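PDB 4FC4: nitrite transporter NirC from Salmonella enterica subsp. enterica serovar Typhimurium, which forms a pentameric channel of the formate/nitrite transporter family that carries nitrite into and out of the cell across the cytoplasmic membrane. Local coordinates for residues G35-L40 and I73-E78; I67-V72 and C165-M170; L40-I45 and N201-A206. One frame throughout, in Å; residues are numbered along the deposited sequence.

Contact 1: residues G35-L40 and I73-E78; sequences GAYVGL and IIAGSE
Tyr-37 reaches from helix 24-51 to the end of helix 67-75 and meets the turn Ala-75 to Ser-77 mainly with the CE2 corner of its ring. The closer part of the contact is at the ring edge, where Tyr-37 CE2 sits 3.8 Å from Gly-76 O, which lies near the ring plane, so the polarised C-H rim rather than the pi face meets the carbonyl. Tyr-37 CE2 is also 4.1 Å from Ala-75 CB, which approaches the ring obliquely, in plain apolar contact. With chi1 at -66°, CG is anti to the carbonyl carbon and beside the backbone N, and the ring extends from the helix toward the turn. Tyr-37 CE2 and CD2 both lie beside Ser-77 CB, at 4.2 and 4.3 Å. Tyr-37 and Ala-75 are buried, whereas Gly-76 and Ser-77 are partly exposed. Ser-77 OG turns back to hydrogen-bond Val-72 O. Gly-76 leaves the helix with a positive phi of 104°, a conformation that glycine accommodates easily. Tyr-245 OH of the second subunit hydrogen-bonds both Tyr-37 OH and Gly-76 O, tying ring and turn together at the subunit interface. The turn interrupts a membrane-spanning helix, a hallmark of this family, and leads into helix 80-93; helix 24-51 flanks it through Met-33 and Ala-34 against Ser-77, and Leu-71 of helix 67-75 packs on Tyr-37.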
# COMPACT_ATOMS: atom_id res chain seq x y z
N GLY B 35 -16.58 -16.50 13.60
CA GLY B 35 -17.46 -15.48 14.13
C GLY B 35 -16.69 -14.51 15.00
O GLY B 35 -16.86 -13.33 14.90
N ALA B 36 -15.83 -15.03 15.84
CA ALA B 36 -14.98 -14.20 16.69
C ALA B 36 -14.07 -13.25 15.83
O ALA B 36 -13.99 -12.03 16.12
CB ALA B 36 -14.16 -15.07 17.64
N TYR B 37 -13.46 -13.80 14.77
CA TYR B 37 -12.54 -13.03 13.90
C TYR B 37 -13.27 -11.94 13.19
O TYR B 37 -12.80 -10.78 13.20
CB TYR B 37 -11.85 -13.92 12.87
CG TYR B 37 -10.88 -14.96 13.48
CD1 TYR B 37 -10.49 -14.91 14.84
CD2 TYR B 37 -10.35 -15.97 12.68
CE1 TYR B 37 -9.64 -15.84 15.35
CE2 TYR B 37 -9.49 -16.90 13.19
CZ TYR B 37 -9.14 -16.85 14.52
OH TYR B 37 -8.31 -17.85 14.98
N VAL B 38 -14.42 -12.28 12.60
CA VAL B 38 -15.22 -11.28 11.93
C VAL B 38 -15.59 -10.18 12.95
O VAL B 38 -15.49 -8.98 12.63
CB VAL B 38 -16.43 -11.85 11.18
CG1 VAL B 38 -17.24 -10.73 10.51
CG2 VAL B 38 -15.97 -12.81 10.09
N GLY B 39 -15.97 -10.60 14.16
CA GLY B 39 -16.23 -9.71 15.28
C GLY B 39 -15.11 -8.70 15.59
O GLY B 39 -15.40 -7.52 15.83
N LEU B 40 -13.85 -9.16 15.66
CA LEU B 40 -12.76 -8.31 16.01
C LEU B 40 -12.68 -7.23 14.91
O LEU B 40 -12.36 -6.07 15.19
CB LEU B 40 -11.44 -9.11 16.14
CG LEU B 40 -11.26 -10.08 17.37
CD1 LEU B 40 -10.13 -11.05 17.13
CD2 LEU B 40 -10.97 -9.30 18.67
N ILE B 73 -9.51 -16.13 6.49
CA ILE B 73 -8.95 -16.93 5.38
C ILE B 73 -7.51 -17.37 5.65
O ILE B 73 -7.12 -18.51 5.39
CB ILE B 73 -9.03 -16.19 4.03
CG1 ILE B 73 -10.51 -15.96 3.59
CG2 ILE B 73 -8.25 -16.92 2.96
CD1 ILE B 73 -10.61 -15.09 2.35
N ILE B 74 -6.74 -16.47 6.23
CA ILE B 74 -5.31 -16.62 6.35
C ILE B 74 -4.97 -17.28 7.67
O ILE B 74 -4.15 -18.15 7.68
CB ILE B 74 -4.62 -15.29 6.21
CG1 ILE B 74 -5.08 -14.65 4.89
CG2 ILE B 74 -3.07 -15.44 6.33
CD1 ILE B 74 -4.32 -15.13 3.63
N ALA B 75 -5.61 -16.90 8.77
CA ALA B 75 -5.41 -17.65 10.02
C ALA B 75 -6.06 -19.04 9.92
O ALA B 75 -5.51 -19.99 10.45
CB ALA B 75 -5.93 -16.88 11.25
N GLY B 76 -7.24 -19.14 9.28
CA GLY B 76 -7.94 -20.43 9.13
C GLY B 76 -9.09 -20.48 10.09
O GLY B 76 -8.90 -20.17 11.28
N SER B 77 -10.30 -20.75 9.58
CA SER B 77 -11.55 -20.89 10.35
C SER B 77 -12.70 -21.40 9.44
O SER B 77 -12.50 -21.64 8.28
CB SER B 77 -11.90 -19.54 10.94
OG SER B 77 -12.12 -18.63 9.88
N GLU B 78 -13.92 -21.53 9.94
CA GLU B 78 -15.05 -21.87 9.02
C GLU B 78 -16.18 -20.83 9.04
O GLU B 78 -16.76 -20.58 10.07
CB GLU B 78 -15.58 -23.28 9.29
CG GLU B 78 -14.46 -24.32 9.24
CD GLU B 78 -13.92 -24.63 7.82
OE1 GLU B 78 -14.56 -24.26 6.80
OE2 GLU B 78 -12.88 -25.33 7.72

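Contact 2: residues I67-V72 and C165-M170; sequences IALTLV and CLAIWM
Leu-69 of helix 67-75 presents one methyl to Ala-167 and Ile-168 of helix 150-172. The cross-helix interactions are apolar. The shorter one joins Leu-69 CD2 to Ala-167 CB at 3.7 Å: the leucine methyl meets the alanine methyl end on, the alanine bond tilted to the line between them. Leu-69 CD2 also lies 4.3 Å from Ile-168 CG1, so the second touch falls on the methylene of the isoleucine, whose side chain bends in from the flank of its helix. Leu-69 has CG anti to the backbone N (chi1 -166°), and a chi2 of 66° completes the reach of the branch. The side chain bridges helices whose closest CA atoms, those of Leu-69 and Ala-167, are 8.5 Å apart. All three residues are buried. Helix 67-75 is one half of the interrupted second membrane span of this family, which Leu-69 packs against the continuous helix 150-172. Polar bonds are made to other partners: Thr-70 OG1 to Gly-66 O, just ahead of the helix, and Trp-169 NE1 to Ala-75 O of the third subunit. Aromatic stacking is found on the far flank, where Trp-169 stacks with Tyr-245 of its own chain. Helix 177-192 packs against both sides of the contact, its Ile-183 and Leu-187 against Leu-69 and its Cys-186 against Ala-167, and helix 80-93 adds Met-85 and Phe-86 beside Ile-168.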
# COMPACT_ATOMS: atom_id res chain seq x y z
N ILE B 67 -9.46 -6.64 7.79
CA ILE B 67 -8.93 -7.61 8.74
C ILE B 67 -9.91 -8.77 8.93
O ILE B 67 -9.49 -9.92 9.11
CB ILE B 67 -8.54 -6.91 10.07
CG1 ILE B 67 -8.08 -7.95 11.11
CG2 ILE B 67 -9.70 -6.09 10.56
CD1 ILE B 67 -7.28 -7.39 12.24
N ALA B 68 -11.21 -8.50 8.84
CA ALA B 68 -12.22 -9.52 9.22
C ALA B 68 -12.05 -10.79 8.38
O ALA B 68 -11.92 -11.87 8.92
CB ALA B 68 -13.67 -8.98 9.09
N LEU B 69 -12.06 -10.65 7.06
CA LEU B 69 -11.95 -11.82 6.19
C LEU B 69 -10.52 -12.26 6.03
O LEU B 69 -10.27 -13.46 5.77
CB LEU B 69 -12.62 -11.57 4.86
CG LEU B 69 -12.85 -12.83 4.04
CD1 LEU B 69 -13.86 -13.82 4.66
CD2 LEU B 69 -13.29 -12.33 2.65
N THR B 70 -9.59 -11.33 6.20
CA THR B 70 -8.18 -11.68 6.24
C THR B 70 -7.88 -12.71 7.34
O THR B 70 -7.23 -13.72 7.05
CB THR B 70 -7.29 -10.47 6.44
OG1 THR B 70 -7.56 -9.50 5.41
CG2 THR B 70 -5.85 -10.89 6.46
N LEU B 71 -8.36 -12.46 8.56
CA LEU B 71 -8.30 -13.44 9.65
C LEU B 71 -8.94 -14.74 9.25
O LEU B 71 -8.33 -15.77 9.33
CB LEU B 71 -8.94 -12.89 10.96
CG LEU B 71 -8.26 -11.68 11.64
CD1 LEU B 71 -9.02 -11.23 12.89
CD2 LEU B 71 -6.77 -11.93 11.95
N VAL B 72 -10.21 -14.70 8.88
CA VAL B 72 -10.94 -15.90 8.50
C VAL B 72 -10.14 -16.76 7.49
O VAL B 72 -10.01 -17.97 7.69
CB VAL B 72 -12.37 -15.54 7.95
CG1 VAL B 72 -13.06 -16.76 7.33
CG2 VAL B 72 -13.25 -14.98 9.07
N CYS B 165 -17.92 -13.71 -1.09
CA CYS B 165 -17.54 -14.84 -1.95
C CYS B 165 -16.62 -14.46 -3.10
O CYS B 165 -15.77 -15.26 -3.48
CB CYS B 165 -18.75 -15.57 -2.47
SG CYS B 165 -19.50 -16.52 -1.14
N LEU B 166 -16.77 -13.27 -3.68
CA LEU B 166 -15.83 -12.84 -4.69
C LEU B 166 -14.41 -12.72 -4.11
O LEU B 166 -13.43 -13.09 -4.78
CB LEU B 166 -16.28 -11.54 -5.38
CG LEU B 166 -17.28 -11.87 -6.52
CD1 LEU B 166 -18.20 -10.68 -6.84
CD2 LEU B 166 -16.57 -12.38 -7.77
N ALA B 167 -14.29 -12.26 -2.86
CA ALA B 167 -13.01 -12.13 -2.20
C ALA B 167 -12.44 -13.54 -1.97
O ALA B 167 -11.27 -13.80 -2.23
CB ALA B 167 -13.19 -11.39 -0.89
N ILE B 168 -13.29 -14.47 -1.55
CA ILE B 168 -12.80 -15.82 -1.29
C ILE B 168 -12.29 -16.50 -2.54
O ILE B 168 -11.19 -17.10 -2.55
CB ILE B 168 -13.90 -16.66 -0.64
CG1 ILE B 168 -14.20 -16.08 0.77
CG2 ILE B 168 -13.46 -18.08 -0.63
CD1 ILE B 168 -15.47 -16.60 1.38
N TRP B 169 -13.07 -16.35 -3.60
CA TRP B 169 -12.77 -16.78 -4.95
C TRP B 169 -11.46 -16.23 -5.44
O TRP B 169 -10.56 -17.00 -5.85
CB TRP B 169 -13.90 -16.30 -5.85
CG TRP B 169 -13.84 -16.77 -7.29
CD1 TRP B 169 -13.46 -16.04 -8.41
CD2 TRP B 169 -14.21 -18.10 -7.80
NE1 TRP B 169 -13.54 -16.81 -9.55
CE2 TRP B 169 -13.99 -18.05 -9.25
CE3 TRP B 169 -14.67 -19.28 -7.22
CZ2 TRP B 169 -14.22 -19.16 -10.07
CZ3 TRP B 169 -14.90 -20.38 -8.04
CH2 TRP B 169 -14.68 -20.33 -9.43
N MET B 170 -11.34 -14.90 -5.45
CA MET B 170 -10.11 -14.26 -5.95
C MET B 170 -8.88 -14.66 -5.13
O MET B 170 -7.79 -14.80 -5.66
CB MET B 170 -10.25 -12.75 -6.00
CG MET B 170 -11.25 -12.22 -7.02
SD MET B 170 -11.22 -10.42 -6.96
CE MET B 170 -9.86 -10.11 -8.03

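Contact 3: residues L40-I45 and N201-A206; sequences LGIILI and NMTLFA
Helices 24-51 and 198-209 approach closely here, with Ile-42 CA and Leu-204 CA 6.9 Å apart. Ile-42 points at the other helix and meets Thr-203 alongside, the two side chains passing in opposite directions. The methyl of the threonine does the touching: Thr-203 CG2 is 4.2 Å from Ile-42 CB and equally far from Ile-42 CG2, so it rests on the branch point and the CG2 methyl, not on the CG1-CD1 arm. A chi1 of -70° sets Thr-203 CG2 anti to its backbone N, placing the methyl against Ile-42, while OG1 lies beside the backbone N. Ile-42 CG2 also comes within 4.5 Å of Leu-204 N. Helix 198-209 follows helix 177-192 after a short break, the second interrupted span of the aquaporin-like fold of this family, and Ile-42 joins it to the uninterrupted helix 24-51. Ile-42, Thr-203 and Leu-204 are buried. Ser-116 of helix 98-125 packs against Thr-203, Phe-65 lies against Ile-42, and Lys-145 of helix 137-147 touches Leu-204. On another flank of helix 24-51, Leu-44 packs on Ala-192 of the second subunit.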
# COMPACT_ATOMS: atom_id res chain seq x y z
N LEU B 40 -13.85 -9.16 15.66
CA LEU B 40 -12.76 -8.31 16.01
C LEU B 40 -12.68 -7.23 14.91
O LEU B 40 -12.36 -6.07 15.19
CB LEU B 40 -11.44 -9.11 16.14
CG LEU B 40 -11.26 -10.08 17.37
CD1 LEU B 40 -10.13 -11.05 17.13
CD2 LEU B 40 -10.97 -9.30 18.67
N GLY B 41 -13.00 -7.59 13.67
CA GLY B 41 -13.22 -6.60 12.61
C GLY B 41 -14.34 -5.58 12.87
O GLY B 41 -14.17 -4.37 12.63
N ILE B 42 -15.49 -6.05 13.34
CA ILE B 42 -16.61 -5.18 13.57
C ILE B 42 -16.30 -4.20 14.72
O ILE B 42 -16.67 -3.02 14.67
CB ILE B 42 -17.88 -5.96 13.99
CG1 ILE B 42 -18.59 -6.57 12.78
CG2 ILE B 42 -18.83 -4.98 14.72
CD1 ILE B 42 -19.28 -5.57 11.83
N ILE B 43 -15.64 -4.68 15.78
CA ILE B 43 -15.31 -3.80 16.89
C ILE B 43 -14.40 -2.70 16.33
O ILE B 43 -14.63 -1.51 16.63
CB ILE B 43 -14.64 -4.54 18.07
CG1 ILE B 43 -15.63 -5.57 18.68
CG2 ILE B 43 -14.21 -3.51 19.12
CD1 ILE B 43 -15.03 -6.61 19.60
N LEU B 44 -13.45 -3.07 15.46
CA LEU B 44 -12.47 -2.11 14.95
C LEU B 44 -13.21 -0.98 14.22
O LEU B 44 -13.01 0.21 14.50
CB LEU B 44 -11.45 -2.76 14.01
CG LEU B 44 -10.60 -1.77 13.17
CD1 LEU B 44 -9.92 -0.70 14.05
CD2 LEU B 44 -9.53 -2.55 12.40
N ILE B 45 -14.11 -1.35 13.33
CA ILE B 45 -14.62 -0.31 12.41
C ILE B 45 -15.71 0.50 13.10
O ILE B 45 -15.85 1.66 12.84
CB ILE B 45 -15.12 -0.89 11.08
CG1 ILE B 45 -16.32 -1.83 11.32
CG2 ILE B 45 -13.98 -1.58 10.32
CD1 ILE B 45 -17.13 -2.09 10.05
N ASN B 201 -23.20 -9.22 11.31
CA ASN B 201 -24.30 -8.62 12.05
C ASN B 201 -24.46 -9.25 13.43
O ASN B 201 -24.78 -8.57 14.39
CB ASN B 201 -25.63 -8.69 11.27
CG ASN B 201 -25.72 -7.71 10.09
OD1 ASN B 201 -26.74 -7.73 9.35
ND2 ASN B 201 -24.69 -6.90 9.87
N MET B 202 -24.20 -10.55 13.52
CA MET B 202 -24.24 -11.28 14.79
C MET B 202 -23.42 -10.58 15.86
O MET B 202 -23.91 -10.42 16.98
CB MET B 202 -23.72 -12.72 14.64
CG MET B 202 -24.52 -13.63 13.74
SD MET B 202 -23.68 -15.20 13.37
CE MET B 202 -24.90 -15.96 12.32
N THR B 203 -22.19 -10.16 15.55
CA THR B 203 -21.38 -9.45 16.54
C THR B 203 -22.02 -8.08 16.84
O THR B 203 -22.14 -7.65 17.99
CB THR B 203 -19.88 -9.29 16.12
OG1 THR B 203 -19.21 -10.57 16.15
CG2 THR B 203 -19.15 -8.40 17.12
N LEU B 204 -22.45 -7.37 15.81
CA LEU B 204 -23.00 -6.04 16.04
C LEU B 204 -24.20 -6.18 16.96
O LEU B 204 -24.35 -5.41 17.93
CB LEU B 204 -23.41 -5.39 14.73
CG LEU B 204 -23.97 -4.00 15.00
CD1 LEU B 204 -22.90 -3.04 15.54
CD2 LEU B 204 -24.58 -3.56 13.69
N PHE B 205 -25.05 -7.17 16.65
CA PHE B 205 -26.26 -7.34 17.42
C PHE B 205 -25.97 -7.66 18.86
O PHE B 205 -26.72 -7.22 19.74
CB PHE B 205 -27.21 -8.34 16.79
CG PHE B 205 -27.82 -7.85 15.48
CD1 PHE B 205 -28.21 -6.55 15.32
CD2 PHE B 205 -27.99 -8.71 14.40
CE1 PHE B 205 -28.76 -6.10 14.12
CE2 PHE B 205 -28.54 -8.27 13.20
CZ PHE B 205 -28.92 -6.96 13.06
N ALA B 206 -24.85 -8.36 19.12
CA ALA B 206 -24.57 -8.83 20.47
C ALA B 206 -24.00 -7.64 21.28
O ALA B 206 -24.41 -7.37 22.44
CB ALA B 206 -23.64 -10.06 20.44

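Overall arrangement
Helix 24-51 serves contacts 1 and 3, which share Leu-40, and helix 67-75 serves contacts 1 and 2. Centres of contacts 1 and 2 lie about 10 Å apart, those of 1 and 3 about 12 Å, those of 2 and 3 about 16 Å. Along the chain the order is 35-40, 40-45, 67-72, 73-78, 165-170, 201-206; contact 2 is nested within the loop closed by contact 3, and contact 1 crosses both. Direct packing links them, as in Val-38 with Val-72, Gly-39 with Thr-203 and Gly-41 with Ile-67. All three also touch the second subunit, consistent with the packing of the two interrupted spans being coupled to the assembly of the pentamer.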